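Local coordinates for chromatin structure-remodeling complex subunit RSC2 (Saccharomyces cerevisiae, PDB 4BB7), which serves as a component of the ATP-dependent RSC chromatin-remodelling complex and contributes a BAH domain that binds histone H3, at residues K43-R51 / L62-E71; L179-P190 / G204-M212. All blocks are in the same frame, centred on the assembly; numbering follows the deposited sequence.

Contact 1 lies near the middle of the BAH domain, its centre about 9 Å from the centre of the chain, where strands 45-54 and 60-68 pair inside a six-stranded sheet. Contact 2 is peripheral, its centre about 22 Å from the chain centre, and joins a loop without regular structure to the segment holding the short strand 206-207. Their centres stand about 28 Å apart, and along the chain contact 1 closes before contact 2 opens. They nevertheless meet at one point: Glu71 O lies 2.7 Å from Gly204 N, probably a hydrogen bond, which ties the exit of the hairpin to the start of 204-212.

Contact 1: K43-R51 / L62-E71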
loop_
_atom_site.group_PDB
_atom_site.type_symbol
_atom_site.label_atom_id
_atom_site.label_comp_id
_atom_site.label_asym_id
_atom_site.label_seq_id
_atom_site.Cartn_x
_atom_site.Cartn_y
_atom_site.Cartn_z
ATOM N N LYS A 43 -21.699 0.332 -10.348
ATOM C CA LYS A 43 -21.264 1.712 -10.515
ATOM C C LYS A 43 -19.775 1.813 -10.188
ATOM O O LYS A 43 -19.391 2.298 -9.120
ATOM C CB LYS A 43 -22.094 2.649 -9.637
ATOM C CG LYS A 43 -22.372 3.995 -10.278
ATOM C CD LYS A 43 -23.658 4.603 -9.749
ATOM C CE LYS A 43 -23.566 4.903 -8.262
ATOM N NZ LYS A 43 -24.782 5.614 -7.771
ATOM N N PRO A 44 -18.931 1.354 -11.122
ATOM C CA PRO A 44 -17.487 1.182 -10.932
ATOM C C PRO A 44 -16.735 2.458 -10.553
ATOM O O PRO A 44 -17.123 3.561 -10.938
ATOM C CB PRO A 44 -17.014 0.686 -12.302
ATOM C CG PRO A 44 -18.227 0.099 -12.931
ATOM C CD PRO A 44 -19.358 0.952 -12.470
ATOM N N ILE A 45 -15.660 2.287 -9.790
ATOM C CA ILE A 45 -14.738 3.370 -9.496
ATOM C C ILE A 45 -14.075 3.802 -10.789
ATOM O O ILE A 45 -13.524 2.973 -11.510
ATOM C CB ILE A 45 -13.613 2.905 -8.549
ATOM C CG1 ILE A 45 -14.188 2.265 -7.283
ATOM C CG2 ILE A 45 -12.687 4.062 -8.205
ATOM C CD1 ILE A 45 -13.129 1.653 -6.379
ATOM N N VAL A 46 -14.122 5.092 -11.094
ATOM C CA VAL A 46 -13.362 5.595 -12.223
ATOM C C VAL A 46 -11.961 5.962 -11.749
ATOM O O VAL A 46 -11.803 6.725 -10.798
ATOM C CB VAL A 46 -14.029 6.811 -12.869
ATOM C CG1 VAL A 46 -13.249 7.238 -14.099
ATOM C CG2 VAL A 46 -15.467 6.485 -13.238
ATOM N N GLY A 47 -10.949 5.402 -12.403
ATOM C CA GLY A 47 -9.572 5.650 -12.024
ATOM C C GLY A 47 -8.613 5.658 -13.199
ATOM O O GLY A 47 -8.963 5.242 -14.304
ATOM N N GLN A 48 -7.403 6.150 -12.959
ATOM C CA GLN A 48 -6.345 6.117 -13.962
ATOM C C GLN A 48 -5.132 5.372 -13.413
ATOM O O GLN A 48 -4.700 5.628 -12.291
ATOM C CB GLN A 48 -5.946 7.532 -14.385
ATOM C CG GLN A 48 -4.835 7.564 -15.427
ATOM C CD GLN A 48 -4.504 8.966 -15.902
ATOM O OE1 GLN A 48 -4.669 9.940 -15.169
ATOM N NE2 GLN A 48 -4.032 9.072 -17.137
ATOM N N ILE A 49 -4.586 4.455 -14.204
ATOM C CA ILE A 49 -3.455 3.643 -13.761
ATOM C C ILE A 49 -2.130 4.414 -13.688
ATOM O O ILE A 49 -1.598 4.856 -14.704
ATOM C CB ILE A 49 -3.278 2.412 -14.657
ATOM C CG1 ILE A 49 -4.561 1.578 -14.650
ATOM C CG2 ILE A 49 -2.091 1.584 -14.192
ATOM C CD1 ILE A 49 -4.599 0.498 -15.707
ATOM N N PHE A 50 -1.599 4.564 -12.479
ATOM C CA PHE A 50 -0.330 5.264 -12.286
ATOM C C PHE A 50 0.880 4.330 -12.282
ATOM O O PHE A 50 1.984 4.743 -12.640
ATOM C CB PHE A 50 -0.353 6.089 -10.999
ATOM C CG PHE A 50 -0.879 7.482 -11.177
ATOM C CD1 PHE A 50 -2.219 7.702 -11.469
ATOM C CD2 PHE A 50 -0.038 8.576 -11.038
ATOM C CE1 PHE A 50 -2.707 8.992 -11.628
ATOM C CE2 PHE A 50 -0.517 9.863 -11.197
ATOM C CZ PHE A 50 -1.854 10.071 -11.492
ATOM N N ARG A 51 0.684 3.083 -11.863
ATOM C CA ARG A 51 1.772 2.109 -11.898
ATOM C C ARG A 51 1.281 0.674 -11.713
ATOM O O ARG A 51 0.206 0.440 -11.165
ATOM C CB ARG A 51 2.853 2.450 -10.862
ATOM C CG ARG A 51 2.565 1.942 -9.467
ATOM C CD ARG A 51 3.706 2.258 -8.512
ATOM N NE ARG A 51 3.512 1.626 -7.208
ATOM C CZ ARG A 51 2.875 2.191 -6.188
ATOM N NH1 ARG A 51 2.366 3.413 -6.318
ATOM N NH2 ARG A 51 2.743 1.537 -5.038
ATOM N N LEU A 62 -1.819 -2.770 -9.133
ATOM C CA LEU A 62 -1.783 -1.477 -9.793
ATOM C C LEU A 62 -2.084 -0.370 -8.793
ATOM O O LEU A 62 -2.687 -0.607 -7.745
ATOM C CB LEU A 62 -2.782 -1.438 -10.952
ATOM C CG LEU A 62 -4.259 -1.693 -10.640
ATOM C CD1 LEU A 62 -4.916 -0.441 -10.066
ATOM C CD2 LEU A 62 -4.992 -2.148 -11.894
ATOM N N ASN A 63 -1.653 0.841 -9.119
ATOM C CA ASN A 63 -1.993 2.001 -8.315
ATOM C C ASN A 63 -2.782 3.017 -9.133
ATOM O O ASN A 63 -2.262 3.615 -10.081
ATOM C CB ASN A 63 -0.735 2.637 -7.729
ATOM C CG ASN A 63 -1.047 3.832 -6.856
ATOM O OD1 ASN A 63 -1.221 4.944 -7.351
ATOM N ND2 ASN A 63 -1.126 3.607 -5.548
ATOM N N ALA A 64 -4.045 3.207 -8.767
ATOM C CA ALA A 64 -4.917 4.120 -9.495
ATOM C C ALA A 64 -5.300 5.348 -8.669
ATOM O O ALA A 64 -5.471 5.264 -7.453
ATOM C CB ALA A 64 -6.163 3.388 -9.969
ATOM N N CYS A 65 -5.420 6.491 -9.342
ATOM C CA CYS A 65 -5.937 7.700 -8.715
ATOM C C CYS A 65 -7.451 7.748 -8.885
ATOM O O CYS A 65 -7.956 7.826 -10.007
ATOM C CB CYS A 65 -5.302 8.949 -9.324
ATOM S SG CYS A 65 -5.818 10.508 -8.535
ATOM N N TRP A 66 -8.171 7.702 -7.768
ATOM C CA TRP A 66 -9.627 7.662 -7.797
ATOM C C TRP A 66 -10.245 8.973 -8.261
ATOM O O TRP A 66 -9.709 10.051 -8.010
ATOM C CB TRP A 66 -10.185 7.293 -6.419
ATOM C CG TRP A 66 -10.016 5.847 -6.063
ATOM C CD1 TRP A 66 -9.523 4.857 -6.862
ATOM C CD2 TRP A 66 -10.341 5.228 -4.812
ATOM N NE1 TRP A 66 -9.521 3.659 -6.186
ATOM C CE2 TRP A 66 -10.019 3.860 -4.927
ATOM C CE3 TRP A 66 -10.874 5.698 -3.607
ATOM C CZ2 TRP A 66 -10.212 2.956 -3.884
ATOM C CZ3 TRP A 66 -11.067 4.799 -2.573
ATOM C CH2 TRP A 66 -10.737 3.443 -2.718
ATOM N N TYR A 67 -11.375 8.860 -8.948
ATOM C CA TYR A 67 -12.185 10.010 -9.324
ATOM C C TYR A 67 -13.621 9.749 -8.886
ATOM O O TYR A 67 -14.233 8.770 -9.307
ATOM C CB TYR A 67 -12.130 10.242 -10.835
ATOM C CG TYR A 67 -10.816 10.804 -11.329
ATOM C CD1 TYR A 67 -9.632 10.088 -11.188
ATOM C CD2 TYR A 67 -10.762 12.042 -11.955
ATOM C CE1 TYR A 67 -8.429 10.594 -11.644
ATOM C CE2 TYR A 67 -9.562 12.556 -12.418
ATOM C CZ TYR A 67 -8.401 11.827 -12.257
ATOM O OH TYR A 67 -7.212 12.337 -12.715
ATOM N N TYR A 68 -14.149 10.617 -8.033
ATOM C CA TYR A 68 -15.486 10.425 -7.482
ATOM C C TYR A 68 -16.584 10.825 -8.462
ATOM O O TYR A 68 -16.369 11.642 -9.357
ATOM C CB TYR A 68 -15.653 11.221 -6.184
ATOM C CG TYR A 68 -14.894 10.662 -5.002
ATOM C CD1 TYR A 68 -14.265 9.424 -5.075
ATOM C CD2 TYR A 68 -14.820 11.365 -3.807
ATOM C CE1 TYR A 68 -13.575 8.907 -3.991
ATOM C CE2 TYR A 68 -14.132 10.857 -2.719
ATOM C CZ TYR A 68 -13.510 9.630 -2.816
ATOM O OH TYR A 68 -12.824 9.123 -1.735
ATOM N N ARG A 69 -17.760 10.233 -8.289
ATOM C CA ARG A 69 -18.952 10.695 -8.980
ATOM C C ARG A 69 -19.667 11.636 -8.019
ATOM O O ARG A 69 -19.404 11.603 -6.817
ATOM C CB ARG A 69 -19.860 9.522 -9.343
ATOM C CG ARG A 69 -19.174 8.386 -10.082
ATOM C CD ARG A 69 -20.162 7.258 -10.329
ATOM N NE ARG A 69 -19.536 6.061 -10.882
ATOM C CZ ARG A 69 -19.622 5.691 -12.155
ATOM N NH1 ARG A 69 -20.306 6.428 -13.019
ATOM N NH2 ARG A 69 -19.026 4.582 -12.565
ATOM N N PRO A 70 -20.571 12.480 -8.543
ATOM C CA PRO A 70 -21.264 13.481 -7.720
ATOM C C PRO A 70 -21.877 12.894 -6.447
ATOM O O PRO A 70 -21.666 13.428 -5.355
ATOM C CB PRO A 70 -22.367 13.986 -8.651
ATOM C CG PRO A 70 -21.812 13.787 -10.027
ATOM C CD PRO A 70 -21.001 12.526 -9.953
ATOM N N GLU A 71 -22.628 11.807 -6.588
ATOM C CA GLU A 71 -23.303 11.194 -5.447
ATOM C C GLU A 71 -22.322 10.777 -4.358
ATOM O O GLU A 71 -22.721 10.481 -3.232
ATOM C CB GLU A 71 -24.119 9.981 -5.893
ATOM C CG GLU A 71 -23.295 8.881 -6.552
ATOM C CD GLU A 71 -23.258 8.992 -8.072
ATOM O OE1 GLU A 71 -23.469 10.104 -8.605
ATOM O OE2 GLU A 71 -23.023 7.956 -8.734
HETATM O O HOH W 1 -4.873 11.254 -12.770
#
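Ile45 and Trp66 make a close apolar meeting in the buried part of this strand pair: Ile45 CG2 sits over one face of the indole, 3.8 Å from the centroid of the five-membered ring, in a CH-pi contact. With CG2 anti to the backbone N, the isoleucine lays this branch over the ring and leaves CD1 near its six-membered part. The indole NE1 is held by His95. Beyond it, Phe50 brings CE1 to 3.5 Å from Cys65 CB, while the Gln48 carboxamide and the Tyr67 hydroxyl share a water: it donates to Gln48 OE1 (2.7 Å) and accepts from Tyr67 OH (2.6 Å). Gln48 NE2 bonds to Gly30 O. Phe50 N bonds to Asn63 O at 2.7 Å, and Arg51 N reaches the same oxygen only weakly. Asn63 CB lies over one face of the Arg51 guanidinium, which also makes a cation-pi contact with Trp53 of the second subunit; its plane is 19° from that of the Asn63 amide, whose ND2 is taken by Asp94.

The end at Lys43 is looser and partly exposed. Here the Arg69 guanidinium is sandwiched between Lys43 CG on one face and Val46 CG2 on the other, and its NH2 donates to a lone pair of Pro44 O in the carbonyl plane, 2.7 Å away. Further out, Lys43 NZ and Glu71 OE2 form a salt bridge of 3.1 Å, weak as a hydrogen bond. Phe50 and Arg51 both facing Asn63 make a classic beta bulge in the antiparallel hairpin of strands 45-54 and 60-68, within the BAH domain's six-stranded mixed sheet.

Contact 2: L179-P190 / G204-M212; sequences LPANATPHDRVP and GAVYMRPKM
Arg209 reaches across to the loop and grips a single backbone oxygen end-on: NH2 donates to Asp187 O at 2.7 Å and NH1 to the same atom at 2.8 Å, with that oxygen in the guanidinium plane. The arginine chain bends at chi2 (-64°), which brings its end back toward the loop although CB points away from it. Tyr207 CE2 lies over the centre of one guanidinium face, 3.5 Å from its plane, while Arg209 NE lies at the edge of the tyrosine ring. A lysine in its place would probably lose the two-nitrogen grip on Asp187 O and leave Tyr207 CE2 without the flat group it rests on.

Around this grip the packing is apolar. Pro190 CD approaches Tyr207 CD1 at 3.5 Å, and Val189 crosses the same ring obliquely, CG1 3.9 Å from Tyr207 CE1. On the other flank Met208 CE fits between Leu179 CD2 and Ala183 CB, 3.6 Å from each, and a water joins Thr184 O to Met208 N.

A second shell shapes the loop that offers the oxygen. The Asp187 carboxylate turns back on its own segment, where OD2 takes Thr184 N (2.6 Å) and OD1 takes Thr184 OG1, both from above its plane. Further out, Ala205 and Tyr207 bond through their backbones to His75 and Val77. This is a surface loop, following a type I turn at Pro180 to Ala183, held by an arginine-to-carbonyl grip to segment 204-212, whose strand 206-207 pairs in parallel with 75-76.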
loop_
_atom_site.group_PDB
_atom_site.type_symbol
_atom_site.label_atom_id
_atom_site.label_comp_id
_atom_site.label_asym_id
_atom_site.label_seq_id
_atom_site.Cartn_x
_atom_site.Cartn_y
_atom_site.Cartn_z
ATOM N N LEU A 179 -31.198 16.080 1.630
ATOM C CA LEU A 179 -31.147 17.291 2.441
ATOM C C LEU A 179 -32.024 17.134 3.676
ATOM O O LEU A 179 -33.222 16.883 3.561
ATOM C CB LEU A 179 -31.597 18.512 1.635
ATOM C CG LEU A 179 -31.447 19.858 2.354
ATOM C CD1 LEU A 179 -29.990 20.122 2.694
ATOM C CD2 LEU A 179 -32.010 20.992 1.514
ATOM N N PRO A 180 -31.424 17.273 4.866
ATOM C CA PRO A 180 -32.165 17.220 6.130
ATOM C C PRO A 180 -33.362 18.165 6.098
ATOM O O PRO A 180 -33.326 19.182 5.401
ATOM C CB PRO A 180 -31.139 17.710 7.149
ATOM C CG PRO A 180 -29.820 17.338 6.557
ATOM C CD PRO A 180 -29.983 17.501 5.072
ATOM N N ALA A 181 -34.411 17.833 6.844
ATOM C CA ALA A 181 -35.641 18.622 6.832
ATOM C C ALA A 181 -35.506 19.941 7.591
ATOM O O ALA A 181 -36.342 20.834 7.446
ATOM C CB ALA A 181 -36.799 17.806 7.388
ATOM N N ASN A 182 -34.456 20.066 8.396
ATOM C CA ASN A 182 -34.249 21.277 9.185
ATOM C C ASN A 182 -32.993 22.049 8.784
ATOM O O ASN A 182 -32.422 22.781 9.587
ATOM C CB ASN A 182 -34.204 20.941 10.677
ATOM C CG ASN A 182 -32.964 20.159 11.063
ATOM O OD1 ASN A 182 -32.471 19.327 10.297
ATOM N ND2 ASN A 182 -32.447 20.428 12.256
ATOM N N ALA A 183 -32.573 21.883 7.535
ATOM C CA ALA A 183 -31.375 22.543 7.032
ATOM C C ALA A 183 -31.491 24.067 7.049
ATOM O O ALA A 183 -32.582 24.620 6.934
ATOM C CB ALA A 183 -31.062 22.052 5.625
ATOM N N THR A 184 -30.354 24.739 7.198
ATOM C CA THR A 184 -30.287 26.195 7.100
ATOM C C THR A 184 -29.066 26.584 6.272
ATOM O O THR A 184 -28.206 25.744 5.996
ATOM C CB THR A 184 -30.183 26.870 8.486
ATOM O OG1 THR A 184 -28.963 26.475 9.123
ATOM C CG2 THR A 184 -31.362 26.489 9.367
ATOM N N PRO A 185 -28.991 27.860 5.867
ATOM C CA PRO A 185 -27.851 28.353 5.088
ATOM C C PRO A 185 -26.584 28.514 5.930
ATOM O O PRO A 185 -25.556 28.932 5.396
ATOM C CB PRO A 185 -28.328 29.728 4.598
ATOM C CG PRO A 185 -29.810 29.710 4.756
ATOM C CD PRO A 185 -30.061 28.865 5.957
ATOM N N HIS A 186 -26.653 28.189 7.218
ATOM C CA HIS A 186 -25.487 28.312 8.086
ATOM C C HIS A 186 -25.153 27.031 8.853
ATOM O O HIS A 186 -24.468 27.074 9.874
ATOM C CB HIS A 186 -25.655 29.479 9.061
ATOM C CG HIS A 186 -26.791 29.306 10.020
ATOM N ND1 HIS A 186 -27.965 30.021 9.919
ATOM C CD2 HIS A 186 -26.931 28.500 11.099
ATOM C CE1 HIS A 186 -28.780 29.663 10.896
ATOM N NE2 HIS A 186 -28.177 28.743 11.626
ATOM N N ASP A 187 -25.631 25.891 8.363
ATOM C CA ASP A 187 -25.263 24.614 8.963
ATOM C C ASP A 187 -23.855 24.199 8.544
ATOM O O ASP A 187 -23.419 24.490 7.428
ATOM C CB ASP A 187 -26.273 23.531 8.596
ATOM C CG ASP A 187 -27.634 23.773 9.215
ATOM O OD1 ASP A 187 -27.694 24.364 10.317
ATOM O OD2 ASP A 187 -28.644 23.375 8.600
ATOM N N ARG A 188 -23.145 23.529 9.447
ATOM C CA ARG A 188 -21.787 23.078 9.167
ATOM C C ARG A 188 -21.758 22.063 8.033
ATOM O O ARG A 188 -22.722 21.326 7.816
ATOM C CB ARG A 188 -21.151 22.481 10.420
ATOM C CG ARG A 188 -20.718 23.522 11.435
ATOM C CD ARG A 188 -20.400 22.892 12.773
ATOM N NE ARG A 188 -19.848 23.859 13.716
ATOM C CZ ARG A 188 -19.665 23.613 15.008
ATOM N NH1 ARG A 188 -19.999 22.431 15.513
ATOM N NH2 ARG A 188 -19.154 24.550 15.799
ATOM N N VAL A 189 -20.647 22.041 7.305
ATOM C CA VAL A 189 -20.462 21.090 6.221
ATOM C C VAL A 189 -20.464 19.682 6.787
ATOM O O VAL A 189 -19.656 19.365 7.657
ATOM C CB VAL A 189 -19.132 21.324 5.493
ATOM C CG1 VAL A 189 -19.046 20.436 4.254
ATOM C CG2 VAL A 189 -18.987 22.793 5.120
ATOM N N PRO A 190 -21.374 18.834 6.289
ATOM C CA PRO A 190 -21.566 17.462 6.769
ATOM C C PRO A 190 -20.504 16.507 6.236
ATOM O O PRO A 190 -19.784 16.841 5.295
ATOM C CB PRO A 190 -22.931 17.090 6.191
ATOM C CG PRO A 190 -22.993 17.852 4.912
ATOM C CD PRO A 190 -22.283 19.160 5.174
ATOM N N GLY A 204 -22.450 10.574 -0.508
ATOM C CA GLY A 204 -22.050 11.854 0.044
ATOM C C GLY A 204 -23.221 12.560 0.699
ATOM O O GLY A 204 -24.281 11.966 0.894
ATOM N N ALA A 205 -23.033 13.830 1.039
ATOM C CA ALA A 205 -24.080 14.604 1.693
ATOM C C ALA A 205 -24.281 15.949 1.013
ATOM O O ALA A 205 -23.422 16.410 0.257
ATOM C CB ALA A 205 -23.757 14.800 3.166
ATOM N N VAL A 206 -25.420 16.575 1.292
ATOM C CA VAL A 206 -25.709 17.899 0.760
ATOM C C VAL A 206 -26.112 18.853 1.877
ATOM O O VAL A 206 -26.711 18.443 2.871
ATOM C CB VAL A 206 -26.819 17.855 -0.304
ATOM C CG1 VAL A 206 -26.355 17.073 -1.522
ATOM C CG2 VAL A 206 -28.082 17.248 0.274
ATOM N N TYR A 207 -25.772 20.127 1.710
ATOM C CA TYR A 207 -26.114 21.143 2.694
ATOM C C TYR A 207 -26.527 22.458 2.027
ATOM O O TYR A 207 -26.407 22.614 0.813
ATOM C CB TYR A 207 -24.947 21.366 3.653
ATOM C CG TYR A 207 -23.686 21.866 2.989
ATOM C CD1 TYR A 207 -22.897 21.017 2.226
ATOM C CD2 TYR A 207 -23.277 23.184 3.137
ATOM C CE1 TYR A 207 -21.740 21.466 1.621
ATOM C CE2 TYR A 207 -22.118 23.644 2.538
ATOM C CZ TYR A 207 -21.356 22.779 1.780
ATOM O OH TYR A 207 -20.206 23.227 1.176
ATOM N N MET A 208 -27.012 23.402 2.826
ATOM C CA MET A 208 -27.526 24.662 2.295
ATOM C C MET A 208 -26.517 25.802 2.449
ATOM O O MET A 208 -25.696 25.804 3.364
ATOM C CB MET A 208 -28.854 25.022 2.976
ATOM C CG MET A 208 -29.855 25.742 2.071
ATOM S SD MET A 208 -31.486 25.981 2.820
ATOM C CE MET A 208 -32.070 24.292 2.930
ATOM N N ARG A 209 -26.583 26.770 1.543
ATOM C CA ARG A 209 -25.710 27.936 1.599
ATOM C C ARG A 209 -26.367 29.130 0.918
ATOM O O ARG A 209 -27.138 28.965 -0.027
ATOM C CB ARG A 209 -24.363 27.631 0.932
ATOM C CG ARG A 209 -23.378 26.869 1.808
ATOM C CD ARG A 209 -22.963 27.693 3.025
ATOM N NE ARG A 209 -22.091 26.949 3.932
ATOM C CZ ARG A 209 -22.525 26.167 4.917
ATOM N NH1 ARG A 209 -23.825 26.018 5.128
ATOM N NH2 ARG A 209 -21.658 25.529 5.691
ATOM N N PRO A 210 -26.077 30.343 1.400
ATOM C CA PRO A 210 -26.609 31.519 0.700
ATOM C C PRO A 210 -26.104 31.572 -0.741
ATOM O O PRO A 210 -24.941 31.269 -1.007
ATOM C CB PRO A 210 -26.066 32.700 1.518
ATOM C CG PRO A 210 -24.977 32.125 2.383
ATOM C CD PRO A 210 -25.341 30.699 2.623
ATOM N N LYS A 211 -26.981 31.943 -1.664
ATOM C CA LYS A 211 -26.632 31.978 -3.076
ATOM C C LYS A 211 -25.819 33.221 -3.429
ATOM O O LYS A 211 -25.856 34.221 -2.716
ATOM C CB LYS A 211 -27.898 31.904 -3.936
ATOM C CG LYS A 211 -28.888 33.031 -3.691
ATOM C CD LYS A 211 -28.616 34.224 -4.595
ATOM C CE LYS A 211 -29.562 35.370 -4.280
ATOM N NZ LYS A 211 -29.405 36.517 -5.219
ATOM N N MET A 212 -25.091 33.150 -4.537
ATOM C CA MET A 212 -24.211 34.233 -4.951
ATOM C C MET A 212 -24.678 34.852 -6.261
ATOM O O MET A 212 -25.486 34.262 -6.979
ATOM C CB MET A 212 -22.787 33.707 -5.100
ATOM C CG MET A 212 -22.704 32.391 -5.848
ATOM S SD MET A 212 -21.109 31.584 -5.634
ATOM C CE MET A 212 -20.969 31.598 -3.849
HETATM O O HOH W 2 -27.591 22.777 5.533
#